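Local coordinates for uncharacterized protein (Pseudomonas aeruginosa PAO1, PDB 4R1D), which is the immunity protein Tli4, which binds the type VI secretion lipase effector Tle4 and probably protects the producing cell by blocking it, at residues Leu129-Pro138 and Cys148-Gly156; Lys234-Val245 and Asn256-Arg266. One frame throughout, in Å; residues are numbered along the deposited sequence. Where two conformers were deposited one is given.

Contact 1: Leu129-Pro138 and Cys148-Gly156; sequences LARNLRSRAP and CIDHAYIAG
Strand 133-135, following directly on helix 119-132, pairs antiparallel with strand 152-155 in a small three-stranded sheet, and R136 closes the far end by gripping the type II turn I149-A152. R134 and Y153 form the hydrogen-bonded pair, R134 N reaching Y153 O at 2.9 Å and Y153 N returning to R134 O. At the helix end N132 O accepts from A155 N at 2.8 Å, carrying the pairing past the strand.

On one face the aliphatic part of R134 crosses the Y153 ring: CB stands 3.8 Å from the ring centroid, 23° off its normal, a CH-pi contact. The tyrosine hydroxyl is hydrogen-bonded to E144 OE1. On the other face CD1 of L133 lies 4.0 Å from CG1 of I154, and CD1 of L129 touches I154 CD1.

CG of R136 lies between the backbone N and the carbonyl carbon (chi1 73°), and the chain then runs extended along the turn. Its NE donates to A152 O at 3.0 Å and its NH2 to I149 O at 2.9 Å; both acceptors lie near the guanidinium plane, though both nitrogens approach from above the carbonyl planes. SG of C148 sits over one face, and I149 N reaches A152 O from the side opposite NE. With NH1 hydrogen-bonded to E140 O, three main-chain carbonyls hold the guanidinium's rotation, and their dipoles probably offset its buried charge.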
loop_
_atom_site.group_PDB
_atom_site.type_symbol
_atom_site.label_atom_id
_atom_site.label_comp_id
_atom_site.label_asym_id
_atom_site.label_seq_id
_atom_site.Cartn_x
_atom_site.Cartn_y
_atom_site.Cartn_z
ATOM N N LEU B 129 -4.448 8.667 -30.636
ATOM C CA LEU B 129 -3.136 8.164 -30.238
ATOM C C LEU B 129 -2.462 7.428 -31.391
ATOM O O LEU B 129 -1.275 7.620 -31.654
ATOM C CB LEU B 129 -3.250 7.229 -29.022
ATOM C CG LEU B 129 -1.924 6.651 -28.509
ATOM C CD1 LEU B 129 -0.903 7.760 -28.239
ATOM C CD2 LEU B 129 -2.133 5.800 -27.253
ATOM N N ALA B 130 -3.226 6.588 -32.082
ATOM C CA ALA B 130 -2.661 5.780 -33.167
ATOM C C ALA B 130 -2.250 6.646 -34.359
ATOM O O ALA B 130 -1.300 6.324 -35.076
ATOM C CB ALA B 130 -3.638 4.703 -33.597
ATOM N N ARG B 131 -2.969 7.743 -34.572
ATOM C CA ARG B 131 -2.570 8.718 -35.587
ATOM C C ARG B 131 -1.307 9.473 -35.195
ATOM O O ARG B 131 -0.490 9.795 -36.054
ATOM C CB ARG B 131 -3.683 9.739 -35.851
ATOM C CG ARG B 131 -4.914 9.173 -36.535
ATOM C CD ARG B 131 -5.831 10.284 -37.047
ATOM N NE ARG B 131 -6.397 11.096 -35.973
ATOM C CZ ARG B 131 -7.538 10.821 -35.348
ATOM N NH1 ARG B 131 -8.239 9.746 -35.687
ATOM N NH2 ARG B 131 -7.978 11.620 -34.385
ATOM N N ASN B 132 -1.155 9.754 -33.900
ATOM C CA ASN B 132 -0.120 10.671 -33.428
ATOM C C ASN B 132 1.190 10.024 -32.960
ATOM O O ASN B 132 2.160 10.733 -32.688
ATOM C CB ASN B 132 -0.658 11.546 -32.287
ATOM C CG ASN B 132 -1.877 12.377 -32.690
ATOM O OD1 ASN B 132 -2.074 12.707 -33.864
ATOM N ND2 ASN B 132 -2.689 12.733 -31.704
ATOM N N LEU B 133 1.230 8.700 -32.854
ATOM C CA LEU B 133 2.415 8.046 -32.281
ATOM C C LEU B 133 3.547 7.951 -33.311
ATOM O O LEU B 133 3.488 7.137 -34.219
ATOM C CB LEU B 133 2.068 6.662 -31.723
ATOM C CG LEU B 133 3.138 6.034 -30.817
ATOM C CD1 LEU B 133 3.516 6.973 -29.674
ATOM C CD2 LEU B 133 2.690 4.682 -30.275
ATOM N N ARG B 134 4.567 8.794 -33.156
ATOM C CA ARG B 134 5.651 8.893 -34.136
ATOM C C ARG B 134 6.915 8.253 -33.585
ATOM O O ARG B 134 7.279 8.485 -32.440
ATOM C CB ARG B 134 5.957 10.359 -34.447
ATOM C CG ARG B 134 4.778 11.178 -34.942
ATOM C CD ARG B 134 4.576 11.061 -36.446
ATOM N NE ARG B 134 3.933 12.259 -36.983
ATOM C CZ ARG B 134 2.619 12.413 -37.124
ATOM N NH1 ARG B 134 1.790 11.437 -36.777
ATOM N NH2 ARG B 134 2.133 13.544 -37.621
ATOM N N SER B 135 7.599 7.460 -34.402
ATOM C CA SER B 135 8.852 6.852 -33.959
ATOM C C SER B 135 10.001 7.873 -33.897
ATOM O O SER B 135 10.000 8.881 -34.626
ATOM C CB SER B 135 9.225 5.706 -34.902
ATOM O OG SER B 135 9.265 6.188 -36.239
ATOM N N ARG B 136 10.979 7.611 -33.029
ATOM C CA ARG B 136 12.222 8.374 -32.983
ATOM C C ARG B 136 13.336 7.435 -32.516
ATOM O O ARG B 136 13.067 6.425 -31.867
ATOM C CB ARG B 136 12.111 9.590 -32.037
ATOM C CG ARG B 136 12.101 9.228 -30.540
ATOM C CD ARG B 136 11.894 10.437 -29.608
ATOM N NE ARG B 136 11.792 9.944 -28.234
ATOM C CZ ARG B 136 12.793 9.935 -27.354
ATOM N NH1 ARG B 136 13.973 10.444 -27.672
ATOM N NH2 ARG B 136 12.606 9.428 -26.141
ATOM N N ALA B 137 14.580 7.753 -32.865
ATOM C CA ALA B 137 15.720 6.989 -32.370
ATOM C C ALA B 137 15.831 7.245 -30.876
ATOM O O ALA B 137 15.356 8.273 -30.393
ATOM C CB ALA B 137 17.003 7.411 -33.099
ATOM N N PRO B 138 16.444 6.306 -30.132
ATOM C CA PRO B 138 16.431 6.381 -28.665
ATOM C C PRO B 138 16.888 7.720 -28.095
ATOM O O PRO B 138 16.354 8.140 -27.067
ATOM C CB PRO B 138 17.402 5.270 -28.252
ATOM C CG PRO B 138 17.273 4.255 -29.341
ATOM C CD PRO B 138 17.055 5.055 -30.614
ATOM N N CYS B 148 7.517 12.893 -25.538
ATOM C CA CYS B 148 8.458 11.816 -25.814
ATOM C C CYS B 148 8.321 10.670 -24.832
ATOM O O CYS B 148 8.236 10.890 -23.633
ATOM C CB CYS B 148 9.895 12.327 -25.796
ATOM S SG CYS B 148 10.352 13.321 -27.260
ATOM N N ILE B 149 8.311 9.455 -25.368
ATOM C CA ILE B 149 8.344 8.239 -24.564
ATOM C C ILE B 149 9.450 7.343 -25.143
ATOM O O ILE B 149 10.209 7.788 -26.011
ATOM C CB ILE B 149 6.973 7.532 -24.585
ATOM C CG1 ILE B 149 6.632 7.046 -25.998
ATOM C CG2 ILE B 149 5.874 8.490 -24.082
ATOM C CD1 ILE B 149 5.363 6.223 -26.084
ATOM N N ASP B 150 9.554 6.097 -24.681
ATOM C CA ASP B 150 10.549 5.182 -25.234
ATOM C C ASP B 150 10.361 5.044 -26.740
ATOM O O ASP B 150 9.284 4.668 -27.192
ATOM C CB ASP B 150 10.409 3.785 -24.633
ATOM C CG ASP B 150 10.412 3.798 -23.133
ATOM O OD1 ASP B 150 11.505 3.715 -22.535
ATOM O OD2 ASP B 150 9.321 3.900 -22.554
ATOM N N HIS B 151 11.409 5.344 -27.505
ATOM C CA HIS B 151 11.428 5.066 -28.944
ATOM C C HIS B 151 10.389 5.822 -29.771
ATOM O O HIS B 151 10.196 5.530 -30.952
ATOM C CB HIS B 151 11.261 3.568 -29.198
ATOM C CG HIS B 151 12.289 2.721 -28.520
ATOM N ND1 HIS B 151 13.573 2.577 -29.001
ATOM C CD2 HIS B 151 12.218 1.965 -27.399
ATOM C CE1 HIS B 151 14.251 1.769 -28.204
ATOM N NE2 HIS B 151 13.452 1.389 -27.219
ATOM N N ALA B 152 9.715 6.789 -29.174
ATOM C CA ALA B 152 8.681 7.492 -29.905
ATOM C C ALA B 152 8.295 8.810 -29.257
ATOM O O ALA B 152 8.851 9.203 -28.231
ATOM C CB ALA B 152 7.451 6.593 -30.060
ATOM N N TYR B 153 7.347 9.499 -29.880
ATOM C CA TYR B 153 6.706 10.630 -29.237
ATOM C C TYR B 153 5.281 10.785 -29.721
ATOM O O TYR B 153 4.951 10.444 -30.852
ATOM C CB TYR B 153 7.485 11.925 -29.451
ATOM C CG TYR B 153 7.552 12.401 -30.887
ATOM C CD1 TYR B 153 8.479 11.867 -31.780
ATOM C CD2 TYR B 153 6.710 13.406 -31.335
ATOM C CE1 TYR B 153 8.545 12.315 -33.091
ATOM C CE2 TYR B 153 6.771 13.859 -32.637
ATOM C CZ TYR B 153 7.686 13.313 -33.507
ATOM O OH TYR B 153 7.729 13.784 -34.803
ATOM N N ILE B 154 4.432 11.287 -28.841
ATOM C CA ILE B 154 3.047 11.516 -29.188
ATOM C C ILE B 154 2.977 12.915 -29.770
ATOM O O ILE B 154 3.129 13.905 -29.058
ATOM C CB ILE B 154 2.154 11.369 -27.945
ATOM C CG1 ILE B 154 2.363 9.985 -27.331
ATOM C CG2 ILE B 154 0.684 11.607 -28.317
ATOM C CD1 ILE B 154 1.737 9.793 -25.959
ATOM N N ALA B 155 2.803 12.997 -31.085
ATOM C CA ALA B 155 2.910 14.277 -31.771
ATOM C C ALA B 155 1.707 15.174 -31.489
ATOM O O ALA B 155 0.587 14.695 -31.323
ATOM C CB ALA B 155 3.073 14.059 -33.279
ATOM N N GLY B 156 1.949 16.479 -31.434
ATOM C CA GLY B 156 0.884 17.438 -31.240
ATOM C C GLY B 156 1.103 18.295 -30.011
ATOM O O GLY B 156 2.048 18.088 -29.243
HETATM O O HOH W 1 13.893 5.989 -26.433
#

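Contact 2: Lys234-Val245 and Asn256-Arg266; sequences KGQRGYTFMWEV and NLTAGLAVLER
W243 packs against L257 and A259 on the apolar face of the antiparallel hairpin formed by strands 236-245 and 256-263. CD2 of L257 meets the indole at its edge, 3.6 Å from CZ3, and CB of A259 lies 3.8 Å from CE3; with CG of W243 anti to the main-chain N (chi1 -178°), the benzo edge is presented to the partner strand. Farther along, F241 and L261 run alongside each other, their CD2 atoms 3.8 Å apart, and CG2 of V263 touches the edge of the Y239 ring. Helix 281-292 covers this face, with W288 edge-to-face on F241.

Four hydrogen-bonded pairs, from Y239-V263 to V245-L257, join the strands. On the other face T240, M242 and A262 pack against the second protein chain of the assembly.

At one end N256 ND2 donates to E244 OE2 at 3.0 Å from above the carboxylate plane; E244 OE1 is salt-bridged to R194. At the other, Q236 OE1 accepts from R266 N (2.9 Å, 174° at the hydrogen) and Q236 NE2 donates to R266 O at 2.7 Å. Beyond it K234 NZ meets E265 OE2 on its syn side at 2.8 Å, and a water accepts from K234 NZ and donates to E265 OE1. The Q236 amide thus stands in for a main-chain partner of R266 beyond the last bridge, Y239-V263, while the hydrated salt bridge probably adds only modestly.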
loop_
_atom_site.group_PDB
_atom_site.type_symbol
_atom_site.label_atom_id
_atom_site.label_comp_id
_atom_site.label_asym_id
_atom_site.label_seq_id
_atom_site.Cartn_x
_atom_site.Cartn_y
_atom_site.Cartn_z
ATOM N N LYS B 234 25.077 7.149 12.724
ATOM C CA LYS B 234 25.644 5.814 12.557
ATOM C C LYS B 234 26.875 5.832 11.663
ATOM O O LYS B 234 27.260 4.810 11.099
ATOM C CB LYS B 234 24.602 4.857 11.963
ATOM C CG LYS B 234 23.304 4.784 12.745
ATOM C CD LYS B 234 22.333 3.772 12.138
ATOM C CE LYS B 234 20.993 3.819 12.863
ATOM N NZ LYS B 234 19.947 2.945 12.256
ATOM N N GLY B 235 27.496 6.993 11.527
ATOM C CA GLY B 235 28.690 7.092 10.714
ATOM C C GLY B 235 28.431 7.042 9.221
ATOM O O GLY B 235 29.328 6.715 8.448
ATOM N N GLN B 236 27.206 7.350 8.803
ATOM C CA GLN B 236 26.955 7.583 7.384
ATOM C C GLN B 236 26.143 8.857 7.185
ATOM O O GLN B 236 25.467 9.338 8.109
ATOM C CB GLN B 236 26.284 6.384 6.709
ATOM C CG GLN B 236 24.880 6.089 7.191
ATOM C CD GLN B 236 24.288 4.848 6.536
ATOM O OE1 GLN B 236 23.731 4.914 5.437
ATOM N NE2 GLN B 236 24.403 3.709 7.213
ATOM N N ARG B 237 26.229 9.408 5.984
ATOM C CA ARG B 237 25.570 10.671 5.673
ATOM C C ARG B 237 24.428 10.465 4.692
ATOM O O ARG B 237 24.589 9.797 3.666
ATOM C CB ARG B 237 26.567 11.670 5.088
ATOM C CG ARG B 237 26.007 13.081 4.917
ATOM C CD ARG B 237 27.012 14.105 5.423
ATOM N NE ARG B 237 26.555 15.489 5.328
ATOM C CZ ARG B 237 26.038 16.180 6.339
ATOM N NH1 ARG B 237 25.873 15.611 7.533
ATOM N NH2 ARG B 237 25.676 17.440 6.155
ATOM N N GLY B 238 23.277 11.041 5.017
ATOM C CA GLY B 238 22.120 11.005 4.142
ATOM C C GLY B 238 21.819 12.374 3.552
ATOM O O GLY B 238 22.292 13.402 4.040
ATOM N N TYR B 239 21.019 12.387 2.494
ATOM C CA TYR B 239 20.680 13.616 1.805
ATOM C C TYR B 239 19.239 13.545 1.344
ATOM O O TYR B 239 18.751 12.472 1.002
ATOM C CB TYR B 239 21.549 13.770 0.559
ATOM C CG TYR B 239 23.013 14.006 0.838
ATOM C CD1 TYR B 239 23.483 15.275 1.120
ATOM C CD2 TYR B 239 23.921 12.958 0.814
ATOM C CE1 TYR B 239 24.825 15.504 1.378
ATOM C CE2 TYR B 239 25.273 13.171 1.069
ATOM C CZ TYR B 239 25.715 14.447 1.347
ATOM O OH TYR B 239 27.052 14.682 1.595
ATOM N N THR B 240 18.570 14.688 1.319
ATOM C CA THR B 240 17.300 14.786 0.606
ATOM C C THR B 240 17.192 16.173 -0.021
ATOM O O THR B 240 17.076 17.175 0.682
ATOM C CB THR B 240 16.102 14.498 1.513
ATOM O OG1 THR B 240 16.231 13.179 2.059
ATOM C CG2 THR B 240 14.816 14.561 0.713
ATOM N N PHE B 241 17.306 16.207 -1.346
ATOM C CA PHE B 241 17.271 17.440 -2.122
ATOM C C PHE B 241 15.966 17.446 -2.898
ATOM O O PHE B 241 15.638 16.462 -3.572
ATOM C CB PHE B 241 18.439 17.503 -3.115
ATOM C CG PHE B 241 19.794 17.586 -2.471
ATOM C CD1 PHE B 241 19.931 17.650 -1.089
ATOM C CD2 PHE B 241 20.940 17.582 -3.257
ATOM C CE1 PHE B 241 21.184 17.720 -0.502
ATOM C CE2 PHE B 241 22.196 17.644 -2.676
ATOM C CZ PHE B 241 22.320 17.717 -1.301
ATOM N N MET B 242 15.216 18.540 -2.783
ATOM C CA MET B 242 13.856 18.628 -3.325
ATOM C C MET B 242 13.691 19.906 -4.154
ATOM O O MET B 242 14.084 20.971 -3.705
ATOM C CB MET B 242 12.859 18.644 -2.159
ATOM C CG MET B 242 12.983 17.417 -1.266
ATOM S SD MET B 242 12.193 17.603 0.348
ATOM C CE MET B 242 13.485 18.437 1.268
ATOM N N TRP B 243 13.117 19.794 -5.352
ATOM C CA TRP B 243 12.953 20.935 -6.256
ATOM C C TRP B 243 11.602 20.790 -6.939
ATOM O O TRP B 243 11.245 19.702 -7.368
ATOM C CB TRP B 243 14.071 20.904 -7.302
ATOM C CG TRP B 243 14.099 22.045 -8.308
ATOM C CD1 TRP B 243 14.773 23.230 -8.180
ATOM C CD2 TRP B 243 13.488 22.072 -9.612
ATOM N NE1 TRP B 243 14.603 23.995 -9.313
ATOM C CE2 TRP B 243 13.814 23.314 -10.202
ATOM C CE3 TRP B 243 12.685 21.174 -10.331
ATOM C CZ2 TRP B 243 13.376 23.681 -11.481
ATOM C CZ3 TRP B 243 12.239 21.542 -11.606
ATOM C CH2 TRP B 243 12.592 22.787 -12.169
ATOM N N GLU B 244 10.852 21.885 -7.033
ATOM C CA GLU B 244 9.539 21.814 -7.621
ATOM C C GLU B 244 9.124 23.111 -8.290
ATOM O O GLU B 244 9.460 24.211 -7.832
ATOM C CB GLU B 244 8.505 21.440 -6.548
ATOM C CG GLU B 244 7.109 21.188 -7.107
ATOM C CD GLU B 244 6.187 20.548 -6.082
ATOM O OE1 GLU B 244 6.695 19.853 -5.180
ATOM O OE2 GLU B 244 4.955 20.741 -6.183
ATOM N N VAL B 245 8.428 22.942 -9.405
ATOM C CA VAL B 245 7.673 23.998 -10.048
ATOM C C VAL B 245 6.214 23.610 -9.862
ATOM O O VAL B 245 5.788 22.542 -10.304
ATOM C CB VAL B 245 7.984 24.057 -11.551
ATOM C CG1 VAL B 245 6.981 24.973 -12.270
ATOM C CG2 VAL B 245 9.430 24.500 -11.775
ATOM N N ASN B 256 3.212 20.532 -13.394
ATOM C CA ASN B 256 3.952 20.370 -12.163
ATOM C C ASN B 256 5.244 19.620 -12.501
ATOM O O ASN B 256 5.211 18.663 -13.269
ATOM C CB ASN B 256 3.129 19.583 -11.158
ATOM C CG ASN B 256 3.896 19.288 -9.901
ATOM O OD1 ASN B 256 4.462 18.204 -9.754
ATOM N ND2 ASN B 256 3.940 20.254 -8.986
ATOM N N LEU B 257 6.372 20.082 -11.960
ATOM C CA LEU B 257 7.663 19.458 -12.230
ATOM C C LEU B 257 8.401 19.232 -10.922
ATOM O O LEU B 257 8.491 20.123 -10.097
ATOM C CB LEU B 257 8.515 20.360 -13.130
ATOM C CG LEU B 257 9.536 19.729 -14.079
ATOM C CD1 LEU B 257 8.822 18.997 -15.191
ATOM C CD2 LEU B 257 10.444 20.802 -14.662
ATOM N N THR B 258 8.936 18.034 -10.731
ATOM C CA THR B 258 9.745 17.817 -9.548
ATOM C C THR B 258 11.084 17.196 -9.933
ATOM O O THR B 258 11.191 16.468 -10.924
ATOM C CB THR B 258 9.047 16.905 -8.492
ATOM O OG1 THR B 258 8.773 15.621 -9.067
ATOM C CG2 THR B 258 7.738 17.541 -7.992
ATOM N N ALA B 259 12.091 17.525 -9.143
ATOM C CA ALA B 259 13.394 16.883 -9.214
ATOM C C ALA B 259 13.809 16.611 -7.781
ATOM O O ALA B 259 13.620 17.451 -6.896
ATOM C CB ALA B 259 14.414 17.800 -9.917
ATOM N N GLY B 260 14.365 15.430 -7.534
ATOM C CA GLY B 260 14.748 15.071 -6.179
ATOM C C GLY B 260 15.981 14.203 -6.197
ATOM O O GLY B 260 16.180 13.428 -7.124
ATOM N N LEU B 261 16.816 14.355 -5.180
ATOM C CA LEU B 261 17.982 13.505 -5.028
ATOM C C LEU B 261 18.035 13.051 -3.588
ATOM O O LEU B 261 18.036 13.869 -2.671
ATOM C CB LEU B 261 19.254 14.272 -5.395
ATOM C CG LEU B 261 20.563 13.487 -5.283
ATOM C CD1 LEU B 261 20.653 12.502 -6.413
ATOM C CD2 LEU B 261 21.756 14.455 -5.333
ATOM N N ALA B 262 18.064 11.741 -3.383
ATOM C CA ALA B 262 18.086 11.207 -2.028
ATOM C C ALA B 262 19.237 10.228 -1.828
ATOM O O ALA B 262 19.625 9.506 -2.752
ATOM C CB ALA B 262 16.797 10.517 -1.723
ATOM N N VAL B 263 19.766 10.221 -0.611
ATOM C CA VAL B 263 20.567 9.103 -0.113
ATOM C C VAL B 263 19.935 8.635 1.183
ATOM O O VAL B 263 20.054 9.298 2.210
ATOM C CB VAL B 263 22.037 9.489 0.150
ATOM C CG1 VAL B 263 22.804 8.281 0.708
ATOM C CG2 VAL B 263 22.696 9.963 -1.123
ATOM N N LEU B 264 19.233 7.506 1.116
ATOM C CA LEU B 264 18.584 6.919 2.281
ATOM C C LEU B 264 19.569 6.034 3.039
ATOM O O LEU B 264 20.687 5.795 2.585
ATOM C CB LEU B 264 17.365 6.096 1.854
ATOM C CG LEU B 264 16.388 6.854 0.952
ATOM C CD1 LEU B 264 15.252 5.943 0.479
ATOM C CD2 LEU B 264 15.855 8.090 1.659
ATOM N N GLU B 265 19.154 5.575 4.210
ATOM C CA GLU B 265 20.003 4.710 5.017
ATOM C C GLU B 265 20.408 3.464 4.237
ATOM O O GLU B 265 19.580 2.835 3.589
ATOM C CB GLU B 265 19.275 4.316 6.303
ATOM C CG GLU B 265 20.105 3.453 7.241
ATOM C CD GLU B 265 19.478 3.294 8.620
ATOM O OE1 GLU B 265 18.331 3.739 8.829
ATOM O OE2 GLU B 265 20.142 2.714 9.503
ATOM N N ARG B 266 21.694 3.132 4.286
ATOM C CA ARG B 266 22.199 1.882 3.731
ATOM C C ARG B 266 22.975 1.166 4.816
ATOM O O ARG B 266 23.203 1.712 5.896
ATOM C CB ARG B 266 23.116 2.135 2.547
ATOM C CG ARG B 266 22.394 2.269 1.237
ATOM C CD ARG B 266 23.307 2.891 0.225
ATOM N NE ARG B 266 24.026 4.013 0.813
ATOM C CZ ARG B 266 25.346 4.141 0.787
ATOM N NH1 ARG B 266 26.089 3.218 0.194
ATOM N NH2 ARG B 266 25.920 5.194 1.353
HETATM O O HOH W 2 17.438 3.721 11.388
#

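In the fold
From the N terminus, the chain completes strands 7-11 to 107-115 and helix 119-132 before contact 1 closes a short loop, with nine residues between its segments, tying the end of the helix to strands 146-149 and 152-155. It then passes through strands 162-169 and 176-183, helix 191-205 and strands 209-214 and 225-233 before contact 2 closes a hairpin loop of ten residues. That hairpin lies between strands 176-183 and 225-233, with helix 281-292 across one face. The contacts follow in series, neither nested nor crossed. The centres of contacts 1 and 2 are about 32 Å apart, on opposite sides of the chain's centre; contact 2 alone reaches the other protein chain.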